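Local coordinates for hemin ABC transporter, periplasmic hemin-binding protein HutB (Vibrio cholerae, PDB 5KHL) that binds hemin in the periplasm and probably delivers it to an ABC transporter for import into the cell, at residues R18-G23 against L71-L76; E28-L33 against D115-I120; A41-S46 against G58-L63; H75-D80 against N99-D104. One frame throughout, in Å; residues are numbered along the deposited sequence.

Contact 1 (R18-G23 against L71-L76); sequences RIVSAG and LEPTHL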
loop_
_atom_site.group_PDB
_atom_site.type_symbol
_atom_site.label_atom_id
_atom_site.label_comp_id
_atom_site.label_asym_id
_atom_site.label_seq_id
_atom_site.Cartn_x
_atom_site.Cartn_y
_atom_site.Cartn_z
ATOM N N ARG A 18 -5.269 -7.680 23.176
ATOM C CA ARG A 18 -6.287 -6.772 22.656
ATOM C C ARG A 18 -5.582 -5.731 21.799
ATOM O O ARG A 18 -5.039 -4.750 22.304
ATOM C CB ARG A 18 -7.083 -6.123 23.795
ATOM C CG ARG A 18 -7.383 -7.100 24.935
ATOM C CD ARG A 18 -8.481 -6.606 25.868
ATOM N NE ARG A 18 -9.798 -6.850 25.291
ATOM C CZ ARG A 18 -10.583 -5.901 24.807
ATOM N NH1 ARG A 18 -11.763 -6.213 24.291
ATOM N NH2 ARG A 18 -10.184 -4.642 24.846
ATOM N N ILE A 19 -5.569 -5.961 20.497
ATOM C CA ILE A 19 -4.809 -5.111 19.601
ATOM C C ILE A 19 -5.662 -4.076 18.871
ATOM O O ILE A 19 -6.650 -4.424 18.229
ATOM C CB ILE A 19 -4.071 -5.959 18.548
ATOM C CG1 ILE A 19 -2.925 -6.729 19.207
ATOM C CG2 ILE A 19 -3.579 -5.089 17.417
ATOM C CD1 ILE A 19 -2.365 -7.847 18.351
ATOM N N VAL A 20 -5.269 -2.806 18.966
ATOM C CA VAL A 20 -5.727 -1.826 18.001
ATOM C C VAL A 20 -4.738 -1.730 16.850
ATOM O O VAL A 20 -3.608 -1.263 17.015
ATOM C CB VAL A 20 -5.902 -0.446 18.608
ATOM C CG1 VAL A 20 -6.312 0.563 17.506
ATOM C CG2 VAL A 20 -6.942 -0.488 19.750
ATOM N N SER A 21 -5.153 -2.200 15.684
ATOM C CA SER A 21 -4.323 -2.050 14.506
ATOM C C SER A 21 -4.638 -0.735 13.809
ATOM O O SER A 21 -5.782 -0.489 13.408
ATOM C CB SER A 21 -4.510 -3.220 13.560
ATOM O OG SER A 21 -4.015 -2.849 12.303
ATOM N N ALA A 22 -3.618 0.108 13.675
ATOM C CA ALA A 22 -3.819 1.485 13.253
ATOM C C ALA A 22 -3.495 1.694 11.777
ATOM O O ALA A 22 -3.449 2.828 11.297
ATOM C CB ALA A 22 -2.996 2.400 14.088
ATOM N N GLY A 23 -3.276 0.597 11.063
ATOM C CA GLY A 23 -2.929 0.670 9.656
ATOM C C GLY A 23 -3.241 -0.592 8.887
ATOM O O GLY A 23 -3.035 -1.710 9.384
ATOM N N LEU A 71 -11.581 0.811 24.877
ATOM C CA LEU A 71 -11.393 -0.526 24.321
ATOM C C LEU A 71 -10.500 -1.404 25.178
ATOM O O LEU A 71 -10.293 -2.565 24.850
ATOM C CB LEU A 71 -10.782 -0.450 22.929
ATOM C CG LEU A 71 -11.654 0.130 21.834
ATOM C CD1 LEU A 71 -10.792 0.352 20.609
ATOM C CD2 LEU A 71 -12.805 -0.826 21.544
ATOM N N GLU A 72 -9.976 -0.835 26.261
ATOM C CA GLU A 72 -9.029 -1.517 27.142
ATOM C C GLU A 72 -8.021 -2.317 26.332
ATOM O O GLU A 72 -7.861 -3.525 26.550
ATOM C CB GLU A 72 -9.769 -2.429 28.126
ATOM C CG GLU A 72 -10.777 -1.698 29.036
ATOM C CD GLU A 72 -11.588 -2.641 29.920
ATOM O OE1 GLU A 72 -11.164 -2.915 31.061
ATOM O OE2 GLU A 72 -12.653 -3.111 29.470
ATOM N N PRO A 73 -7.354 -1.655 25.370
ATOM C CA PRO A 73 -6.432 -2.397 24.519
ATOM C C PRO A 73 -5.135 -2.673 25.271
ATOM O O PRO A 73 -4.902 -2.080 26.322
ATOM C CB PRO A 73 -6.208 -1.442 23.343
ATOM C CG PRO A 73 -6.272 -0.113 23.969
ATOM C CD PRO A 73 -7.271 -0.206 25.104
ATOM N N THR A 74 -4.310 -3.572 24.748
ATOM C CA THR A 74 -2.991 -3.817 25.312
ATOM C C THR A 74 -1.910 -3.310 24.366
ATOM O O THR A 74 -0.794 -2.986 24.781
ATOM C CB THR A 74 -2.787 -5.292 25.586
ATOM O OG1 THR A 74 -2.847 -6.006 24.346
ATOM C CG2 THR A 74 -3.896 -5.790 26.500
ATOM N N HIS A 75 -2.259 -3.239 23.088
ATOM C CA HIS A 75 -1.346 -2.755 22.076
ATOM C C HIS A 75 -2.032 -1.774 21.151
ATOM O O HIS A 75 -3.228 -1.907 20.839
ATOM C CB HIS A 75 -0.790 -3.913 21.254
ATOM C CG HIS A 75 -0.034 -4.915 22.058
ATOM N ND1 HIS A 75 1.344 -4.940 22.124
ATOM C CD2 HIS A 75 -0.460 -5.939 22.838
ATOM C CE1 HIS A 75 1.733 -5.926 22.910
ATOM N NE2 HIS A 75 0.653 -6.550 23.354
ATOM N N LEU A 76 -1.267 -0.772 20.740
ATOM C CA LEU A 76 -1.628 0.050 19.606
ATOM C C LEU A 76 -0.480 -0.084 18.647
ATOM O O LEU A 76 0.646 0.310 18.964
ATOM C CB LEU A 76 -1.846 1.511 19.976
ATOM C CG LEU A 76 -1.852 2.468 18.783
ATOM C CD1 LEU A 76 -3.052 2.214 17.868
ATOM C CD2 LEU A 76 -1.840 3.903 19.235
#
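V20 meets the other segment with both of its methyl groups. CG1 stands anti to the backbone N (chi1 177°) and CG2 beside it, and this splits the two methyls between different partners. V20 CG1 lies 3.7 Å from L76 CD1. V20 CG2 reaches back to P73 CB at 3.8 Å and to L71 CD1 as well. The V20 and P73 side chains run side by side and point the same way, whereas L71 comes across V20 at about a right angle. A22 CB adds a second apolar neighbour to L76 CD1, at 3.8 Å. On the opposite face of the sheet, I19 CG1 approaches H75 CB at 4.1 Å. The I19/H75 and V20/L76 pairs belong to two central, parallel strands, 19-21 and 75-78, of the four-stranded N-terminal sheet, and are in register. L71, P73 and A22 lie beside the strand ends. V20 N donates to H75 O at 2.9 Å. At the start of the strands R18 O takes two donors. T74 N donates to R18 O at 2.8 Å, in the carbonyl plane on a lone pair. The bond from H75 N is longer, and its donor is tilted out of that plane. R18 N donates almost straight to T74 OG1 at 3.2 Å (167°). The R18 guanidinium edge faces E72 O, but NH2 is modelled too close to a neighbour, so its position is doubtful. Strand 39-42 flanks strand 19-21 on its other side.

Contact 2 (E28-L33 against D115-I120); sequences ELILAL and DQIAQI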
loop_
_atom_site.group_PDB
_atom_site.type_symbol
_atom_site.label_atom_id
_atom_site.label_comp_id
_atom_site.label_asym_id
_atom_site.label_seq_id
_atom_site.Cartn_x
_atom_site.Cartn_y
_atom_site.Cartn_z
ATOM N N GLU A 28 -3.383 -6.605 7.631
ATOM C CA GLU A 28 -3.257 -7.730 6.699
ATOM C C GLU A 28 -2.294 -8.771 7.278
ATOM O O GLU A 28 -2.585 -9.961 7.255
ATOM C CB GLU A 28 -2.826 -7.277 5.279
ATOM C CG GLU A 28 -1.514 -6.516 5.190
ATOM C CD GLU A 28 -0.863 -6.530 3.794
ATOM O OE1 GLU A 28 -1.567 -6.555 2.759
ATOM O OE2 GLU A 28 0.384 -6.504 3.744
ATOM N N LEU A 29 -1.170 -8.318 7.821
ATOM C CA LEU A 29 -0.204 -9.241 8.378
ATOM C C LEU A 29 -0.793 -9.960 9.605
ATOM O O LEU A 29 -0.691 -11.187 9.709
ATOM C CB LEU A 29 1.107 -8.510 8.711
ATOM C CG LEU A 29 1.821 -7.942 7.469
ATOM C CD1 LEU A 29 3.143 -7.294 7.823
ATOM C CD2 LEU A 29 2.029 -9.009 6.412
ATOM N N ILE A 30 -1.448 -9.209 10.491
ATOM C CA ILE A 30 -2.117 -9.782 11.668
ATOM C C ILE A 30 -3.089 -10.905 11.268
ATOM O O ILE A 30 -3.121 -11.977 11.880
ATOM C CB ILE A 30 -2.872 -8.688 12.492
ATOM C CG1 ILE A 30 -1.879 -7.655 13.030
ATOM C CG2 ILE A 30 -3.659 -9.312 13.652
ATOM C CD1 ILE A 30 -2.458 -6.676 14.018
ATOM N N LEU A 31 -3.857 -10.658 10.217
ATOM C CA LEU A 31 -4.724 -11.679 9.647
ATOM C C LEU A 31 -3.903 -12.819 9.023
ATOM O O LEU A 31 -4.191 -13.991 9.257
ATOM C CB LEU A 31 -5.667 -11.053 8.604
ATOM C CG LEU A 31 -7.039 -10.501 9.022
ATOM C CD1 LEU A 31 -6.967 -9.645 10.269
ATOM C CD2 LEU A 31 -7.673 -9.703 7.879
ATOM N N ALA A 32 -2.869 -12.482 8.251
ATOM C CA ALA A 32 -2.090 -13.504 7.532
ATOM C C ALA A 32 -1.428 -14.457 8.494
ATOM O O ALA A 32 -1.240 -15.624 8.188
ATOM C CB ALA A 32 -1.044 -12.866 6.631
ATOM N N LEU A 33 -1.076 -13.947 9.668
ATOM C CA LEU A 33 -0.391 -14.753 10.683
ATOM C C LEU A 33 -1.404 -15.486 11.568
ATOM O O LEU A 33 -1.048 -16.105 12.572
ATOM C CB LEU A 33 0.533 -13.861 11.516
ATOM C CG LEU A 33 1.714 -13.248 10.753
ATOM C CD1 LEU A 33 2.261 -11.982 11.410
ATOM C CD2 LEU A 33 2.813 -14.274 10.597
ATOM N N ASP A 115 8.154 -9.684 10.644
ATOM C CA ASP A 115 8.875 -10.028 11.873
ATOM C C ASP A 115 8.345 -9.233 13.058
ATOM O O ASP A 115 8.132 -9.790 14.134
ATOM C CB ASP A 115 10.386 -9.774 11.736
ATOM C CG ASP A 115 11.106 -10.859 10.988
ATOM O OD1 ASP A 115 12.194 -10.547 10.479
ATOM O OD2 ASP A 115 10.608 -12.002 10.909
ATOM N N GLN A 116 8.150 -7.930 12.846
ATOM C CA GLN A 116 7.734 -7.022 13.920
ATOM C C GLN A 116 6.377 -7.423 14.471
ATOM O O GLN A 116 6.189 -7.451 15.676
ATOM C CB GLN A 116 7.698 -5.572 13.433
ATOM C CG GLN A 116 9.083 -4.906 13.356
ATOM C CD GLN A 116 9.071 -3.628 12.530
ATOM O OE1 GLN A 116 8.376 -3.534 11.520
ATOM N NE2 GLN A 116 9.837 -2.639 12.964
ATOM N N ILE A 117 5.461 -7.786 13.576
ATOM C CA ILE A 117 4.113 -8.214 13.962
ATOM C C ILE A 117 4.074 -9.604 14.592
ATOM O O ILE A 117 3.425 -9.807 15.624
ATOM C CB ILE A 117 3.142 -8.217 12.744
ATOM C CG1 ILE A 117 2.953 -6.805 12.177
ATOM C CG2 ILE A 117 1.815 -8.853 13.125
ATOM C CD1 ILE A 117 3.020 -5.712 13.223
ATOM N N ALA A 118 4.746 -10.562 13.954
ATOM C CA ALA A 118 4.831 -11.940 14.458
ATOM C C ALA A 118 5.316 -11.971 15.903
ATOM O O ALA A 118 4.846 -12.774 16.721
ATOM C CB ALA A 118 5.758 -12.778 13.577
ATOM N N GLN A 119 6.258 -11.087 16.208
ATOM C CA GLN A 119 6.777 -10.938 17.562
ATOM C C GLN A 119 5.723 -10.403 18.563
ATOM O O GLN A 119 5.550 -10.954 19.650
ATOM C CB GLN A 119 7.997 -10.014 17.541
ATOM C CG GLN A 119 8.784 -9.989 18.834
ATOM C CD GLN A 119 9.690 -8.778 18.943
ATOM O OE1 GLN A 119 10.498 -8.667 19.871
ATOM N NE2 GLN A 119 9.554 -7.853 17.995
ATOM N N ILE A 120 5.027 -9.331 18.192
ATOM C CA ILE A 120 4.028 -8.718 19.067
ATOM C C ILE A 120 2.868 -9.670 19.309
ATOM O O ILE A 120 2.407 -9.821 20.444
ATOM C CB ILE A 120 3.488 -7.400 18.490
ATOM C CG1 ILE A 120 4.630 -6.402 18.259
ATOM C CG2 ILE A 120 2.427 -6.799 19.419
ATOM C CD1 ILE A 120 4.363 -5.399 17.126
#
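I117 is the centre of this contact and meets three side chains of residues 28-33. Its CG2 methyl does most of the touching. L33 CD1 comes within 3.6 Å of I117 CG2, with the two side chains crossing at a slant. I30 CG1 lies 3.9 Å from I117 CG2, and here the side chains meet at about a right angle. With CG1 beside the backbone N (chi1 -63°), CG2 falls anti to that N and faces both partners. I117 CG1 turns instead to L29 CB at 4.3 Å. L33 CD1 also reaches A118 CB at 4.2 Å. Across the two segments the contact is wholly apolar, and all five touching residues are buried. L33 is the first residue past the end of its helix, but its N still bonds to L29 O at 2.8 Å, which holds it against the last turn. Further out, L29 also packs on L110, R113 and I114 of helix 107-120. L33 reaches H126 and L130 of helix 125-143, and A118 touches A127 there. I117 also packs on I77 of strand 75-78 and on I101. Helices 24-32 and 107-120 therefore lie together against one face of the N-terminal parallel sheet, with helix 125-143 beyond them.

Contact 3 (A41-S46 against G58-L63); sequences AVDVTS and GYHRRL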
loop_
_atom_site.group_PDB
_atom_site.type_symbol
_atom_site.label_atom_id
_atom_site.label_comp_id
_atom_site.label_asym_id
_atom_site.label_seq_id
_atom_site.Cartn_x
_atom_site.Cartn_y
_atom_site.Cartn_z
ATOM N N ALA A 41 -9.951 -3.643 17.469
ATOM C CA ALA A 41 -10.324 -2.500 16.643
ATOM C C ALA A 41 -9.290 -2.276 15.551
ATOM O O ALA A 41 -8.140 -2.629 15.701
ATOM C CB ALA A 41 -10.465 -1.252 17.501
ATOM N N VAL A 42 -9.714 -1.654 14.462
ATOM C CA VAL A 42 -8.860 -1.379 13.318
ATOM C C VAL A 42 -9.083 0.063 12.890
ATOM O O VAL A 42 -9.971 0.726 13.399
ATOM C CB VAL A 42 -9.152 -2.326 12.130
ATOM C CG1 VAL A 42 -9.187 -3.757 12.600
ATOM C CG2 VAL A 42 -10.475 -1.978 11.459
ATOM N N ASP A 43 -8.281 0.552 11.953
ATOM C CA ASP A 43 -8.417 1.930 11.501
ATOM C C ASP A 43 -9.334 1.964 10.282
ATOM O O ASP A 43 -9.755 0.917 9.820
ATOM C CB ASP A 43 -7.049 2.515 11.168
ATOM C CG ASP A 43 -6.472 1.913 9.907
ATOM O OD1 ASP A 43 -6.150 0.714 9.927
ATOM O OD2 ASP A 43 -6.361 2.622 8.896
ATOM N N VAL A 44 -9.634 3.148 9.755
ATOM C CA VAL A 44 -10.545 3.253 8.614
ATOM C C VAL A 44 -10.033 2.536 7.360
ATOM O O VAL A 44 -10.836 1.972 6.605
ATOM C CB VAL A 44 -10.833 4.722 8.237
ATOM C CG1 VAL A 44 -11.655 5.400 9.328
ATOM C CG2 VAL A 44 -9.533 5.476 7.980
ATOM N N THR A 45 -8.711 2.555 7.145
ATOM C CA THR A 45 -8.101 1.961 5.940
ATOM C C THR A 45 -7.987 0.436 6.006
ATOM O O THR A 45 -7.683 -0.201 5.003
ATOM C CB THR A 45 -6.652 2.523 5.639
ATOM O OG1 THR A 45 -5.699 2.029 6.596
ATOM C CG2 THR A 45 -6.621 4.025 5.651
ATOM N N SER A 46 -8.214 -0.143 7.184
ATOM C CA SER A 46 -8.042 -1.583 7.362
ATOM C C SER A 46 -9.251 -2.340 6.874
ATOM O O SER A 46 -10.363 -1.853 6.964
ATOM C CB SER A 46 -7.783 -1.942 8.826
ATOM O OG SER A 46 -6.451 -1.662 9.196
ATOM N N GLY A 58 -10.900 5.348 13.314
ATOM C CA GLY A 58 -10.755 6.544 12.527
ATOM C C GLY A 58 -9.432 6.522 11.784
ATOM O O GLY A 58 -8.937 5.472 11.383
ATOM N N TYR A 59 -8.869 7.702 11.603
ATOM C CA TYR A 59 -7.647 7.886 10.840
ATOM C C TYR A 59 -6.465 7.930 11.795
ATOM O O TYR A 59 -6.494 8.663 12.785
ATOM C CB TYR A 59 -7.733 9.163 10.001
ATOM C CG TYR A 59 -8.724 9.045 8.863
ATOM C CD1 TYR A 59 -8.320 9.197 7.542
ATOM C CD2 TYR A 59 -10.065 8.767 9.106
ATOM C CE1 TYR A 59 -9.226 9.086 6.501
ATOM C CE2 TYR A 59 -10.965 8.649 8.080
ATOM C CZ TYR A 59 -10.545 8.810 6.778
ATOM O OH TYR A 59 -11.451 8.692 5.749
ATOM N N HIS A 60 -5.431 7.140 11.497
ATOM C CA HIS A 60 -4.343 6.928 12.451
ATOM C C HIS A 60 -3.582 8.219 12.742
ATOM O O HIS A 60 -2.838 8.296 13.719
ATOM C CB HIS A 60 -3.385 5.842 11.956
ATOM C CG HIS A 60 -2.723 6.157 10.652
ATOM N ND1 HIS A 60 -3.218 5.713 9.442
ATOM C CD2 HIS A 60 -1.606 6.862 10.360
ATOM C CE1 HIS A 60 -2.437 6.135 8.468
ATOM N NE2 HIS A 60 -1.448 6.840 8.999
ATOM N N ARG A 61 -3.787 9.235 11.905
ATOM C CA ARG A 61 -3.211 10.555 12.148
ATOM C C ARG A 61 -4.046 11.365 13.141
ATOM O O ARG A 61 -3.657 12.449 13.552
ATOM C CB ARG A 61 -3.086 11.332 10.841
ATOM C CG ARG A 61 -1.827 11.076 10.070
ATOM C CD ARG A 61 -1.888 11.787 8.730
ATOM N NE ARG A 61 -2.131 10.849 7.634
ATOM C CZ ARG A 61 -1.169 10.208 6.975
ATOM N NH1 ARG A 61 0.099 10.418 7.297
ATOM N NH2 ARG A 61 -1.471 9.372 5.988
ATOM N N ARG A 62 -5.204 10.835 13.508
ATOM C CA ARG A 62 -6.125 11.530 14.399
ATOM C C ARG A 62 -6.819 10.518 15.295
ATOM O O ARG A 62 -8.046 10.344 15.262
ATOM C CB ARG A 62 -7.133 12.357 13.595
ATOM C CG ARG A 62 -6.571 13.702 13.196
ATOM C CD ARG A 62 -7.093 14.210 11.883
ATOM N NE ARG A 62 -6.283 15.338 11.433
ATOM C CZ ARG A 62 -6.709 16.292 10.612
ATOM N NH1 ARG A 62 -7.951 16.264 10.150
ATOM N NH2 ARG A 62 -5.893 17.274 10.253
ATOM N N LEU A 63 -5.998 9.835 16.082
ATOM C CA LEU A 63 -6.482 8.894 17.058
ATOM C C LEU A 63 -7.025 9.655 18.248
ATOM O O LEU A 63 -6.500 10.710 18.608
ATOM C CB LEU A 63 -5.371 7.946 17.481
ATOM C CG LEU A 63 -4.797 7.037 16.383
ATOM C CD1 LEU A 63 -3.662 6.229 16.949
ATOM C CD2 LEU A 63 -5.870 6.138 15.853
#
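The Y59 ring carries V44 on one face. V44 CG2 sits 3.4 Å above the ring plane, over its centre, and makes a CH-pi contact only 11° off the ring normal. The two side chains cross at about a right angle. V44 CG2 stands between its own backbone N and carbonyl carbon, which sets it over the ring. V44 CG1 also reaches the ring, 3.5 Å from Y59 CE2. The H60 ring has D43 OD2 at its edge, near its plane, with ND1 4.4 Å from that oxygen. One backbone hydrogen bond joins the segments: V44 N donates to G58 O at 2.9 Å. The backbone angles of G58 suit glycine, since a CB would press on the preceding carbonyl oxygen. D43 begins a type I turn to S46, and its carboxylate holds that turn. D43 OD2 takes T45 N at 2.9 Å from above the carboxylate plane, an Asx turn. D43 OD1 takes S46 OG nearly along its C-O axis. T45 OG1 bonds to S24 N, and S46 OG to T27 OG1, which ties the turn to the start of helix 24-32. The contact lies at the surface, where the turn following strand 39-42 meets the loop before helix 65-69.

Contact 4 (H75-D80 against N99-D104); sequences HLIGSD and NVINSD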
loop_
_atom_site.group_PDB
_atom_site.type_symbol
_atom_site.label_atom_id
_atom_site.label_comp_id
_atom_site.label_asym_id
_atom_site.label_seq_id
_atom_site.Cartn_x
_atom_site.Cartn_y
_atom_site.Cartn_z
ATOM N N HIS A 75 -2.259 -3.239 23.088
ATOM C CA HIS A 75 -1.346 -2.755 22.076
ATOM C C HIS A 75 -2.032 -1.774 21.151
ATOM O O HIS A 75 -3.228 -1.907 20.839
ATOM C CB HIS A 75 -0.790 -3.913 21.254
ATOM C CG HIS A 75 -0.034 -4.915 22.058
ATOM N ND1 HIS A 75 1.344 -4.940 22.124
ATOM C CD2 HIS A 75 -0.460 -5.939 22.838
ATOM C CE1 HIS A 75 1.733 -5.926 22.910
ATOM N NE2 HIS A 75 0.653 -6.550 23.354
ATOM N N LEU A 76 -1.267 -0.772 20.740
ATOM C CA LEU A 76 -1.628 0.050 19.606
ATOM C C LEU A 76 -0.480 -0.084 18.647
ATOM O O LEU A 76 0.646 0.310 18.964
ATOM C CB LEU A 76 -1.846 1.511 19.976
ATOM C CG LEU A 76 -1.852 2.468 18.783
ATOM C CD1 LEU A 76 -3.052 2.214 17.868
ATOM C CD2 LEU A 76 -1.840 3.903 19.235
ATOM N N ILE A 77 -0.763 -0.661 17.485
ATOM C CA ILE A 77 0.261 -0.926 16.503
ATOM C C ILE A 77 -0.005 -0.119 15.242
ATOM O O ILE A 77 -1.079 -0.199 14.651
ATOM C CB ILE A 77 0.333 -2.436 16.156
ATOM C CG1 ILE A 77 0.528 -3.274 17.413
ATOM C CG2 ILE A 77 1.471 -2.723 15.188
ATOM C CD1 ILE A 77 0.296 -4.765 17.180
ATOM N N GLY A 78 0.992 0.631 14.801
ATOM C CA GLY A 78 0.869 1.307 13.528
ATOM C C GLY A 78 2.181 1.882 13.054
ATOM O O GLY A 78 3.244 1.568 13.603
ATOM N N SER A 79 2.109 2.718 12.024
ATOM C CA SER A 79 3.303 3.335 11.459
ATOM C C SER A 79 3.727 4.521 12.302
ATOM O O SER A 79 3.064 4.876 13.263
ATOM C CB SER A 79 3.067 3.784 10.025
ATOM O OG SER A 79 2.268 4.949 9.995
ATOM N N ASP A 80 4.833 5.145 11.924
ATOM C CA ASP A 80 5.355 6.279 12.671
ATOM C C ASP A 80 4.494 7.509 12.453
ATOM O O ASP A 80 4.801 8.580 12.947
ATOM C CB ASP A 80 6.801 6.576 12.265
ATOM C CG ASP A 80 6.915 7.011 10.817
ATOM O OD1 ASP A 80 5.957 6.791 10.040
ATOM O OD2 ASP A 80 7.966 7.567 10.450
ATOM N N ASN A 99 3.344 0.341 19.536
ATOM C CA ASN A 99 4.340 -0.194 18.612
ATOM C C ASN A 99 4.355 0.488 17.265
ATOM O O ASN A 99 3.458 0.291 16.447
ATOM C CB ASN A 99 4.120 -1.681 18.378
ATOM C CG ASN A 99 4.055 -2.451 19.647
ATOM O OD1 ASN A 99 5.053 -2.575 20.361
ATOM N ND2 ASN A 99 2.875 -2.980 19.958
ATOM N N VAL A 100 5.391 1.280 17.044
ATOM C CA VAL A 100 5.672 1.826 15.737
ATOM C C VAL A 100 6.399 0.757 14.930
ATOM O O VAL A 100 7.312 0.081 15.424
ATOM C CB VAL A 100 6.497 3.113 15.828
ATOM C CG1 VAL A 100 6.956 3.571 14.421
ATOM C CG2 VAL A 100 5.682 4.192 16.552
ATOM N N ILE A 101 5.982 0.624 13.681
ATOM C CA ILE A 101 6.257 -0.551 12.891
ATOM C C ILE A 101 6.705 -0.078 11.507
ATOM O O ILE A 101 6.500 1.086 11.179
ATOM C CB ILE A 101 4.975 -1.443 12.876
ATOM C CG1 ILE A 101 5.309 -2.855 13.308
ATOM C CG2 ILE A 101 4.158 -1.332 11.571
ATOM C CD1 ILE A 101 5.655 -2.927 14.749
ATOM N N ASN A 102 7.311 -0.951 10.695
ATOM C CA ASN A 102 7.888 -0.531 9.406
ATOM C C ASN A 102 6.885 0.059 8.410
ATOM O O ASN A 102 5.805 -0.465 8.252
ATOM C CB ASN A 102 8.598 -1.712 8.732
ATOM C CG ASN A 102 9.346 -1.305 7.449
ATOM O OD1 ASN A 102 8.741 -1.170 6.376
ATOM N ND2 ASN A 102 10.671 -1.119 7.562
ATOM N N SER A 103 7.262 1.120 7.702
ATOM C CA SER A 103 6.444 1.579 6.583
ATOM C C SER A 103 7.233 2.013 5.321
ATOM O O SER A 103 6.768 2.911 4.612
ATOM C CB SER A 103 5.521 2.725 7.035
ATOM O OG SER A 103 6.209 3.732 7.748
ATOM N N ASP A 104 8.390 1.385 5.042
ATOM C CA ASP A 104 9.096 1.521 3.741
ATOM C C ASP A 104 8.273 1.066 2.566
ATOM O O ASP A 104 7.372 0.255 2.707
ATOM C CB ASP A 104 10.377 0.667 3.634
ATOM C CG ASP A 104 11.255 0.779 4.810
ATOM O OD1 ASP A 104 11.324 1.872 5.407
ATOM O OD2 ASP A 104 11.895 -0.237 5.127
#
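N99 reaches over to H75 and I77 with its side chain. N99 CB lies 4.0 Å from I77 CG1. CG is anti to the carbonyl carbon (chi1 -53°), which brings the amide back along strand 75-78. At the tip, N99 ND2 passes I77 CG1 at 3.5 Å and ends at the H75 ring. N99 ND2 donates to H75 ND1 at 3.3 Å (147°). The bond lies in the amide plane and close to the ring plane, and the two flat groups are nearly coplanar, 25° apart. The ring therefore accepts through ND1. The backbones belong to a beta-alpha-beta crossover, in which strand 75-78, helix 85-93 and strand 97-100 follow one another and the strands pair in parallel. N99 N donates to L76 O at 2.8 Å, and G78 N donates to N99 O at 3.0 Å; both run nearly straight onto the carbonyl. The bond from I101 N to G78 O is weak because it is strongly bent at the hydrogen. I77 CG2 lies 4.2 Å from I101 CD1, on the side where helix 107-120 packs. Beyond G78, V100 CG1 rests on D80, 3.7 Å from D80 CB. S103 CB comes near S79 CB. N102, just before S103, accepts from D104 N through OD1 in an Asx turn, and N102 N bonds to Q116 OE1 of helix 107-120.

Overall arrangement
Contacts 1 and 4 share strand 75-78, with H75 and L76 in both, and pair it with a neighbour on either edge. Contact 1 is buried, contact 4 only partly. Their chemistry is mixed, with backbone bonds between strands and side chains on both faces. Contact 2 is buried and apolar across its segments; it joins two helices on one face of that sheet. It meets contact 1 through I30 against I19, and contact 4 through I117 against I101. Contact 3 lies at the surface, with one backbone bond and a CH-pi contact across it. It joins contact 1 by the neighbouring strands 19-21 and 39-42, and does not touch contact 2, whose nearest atoms are about 6 Å away.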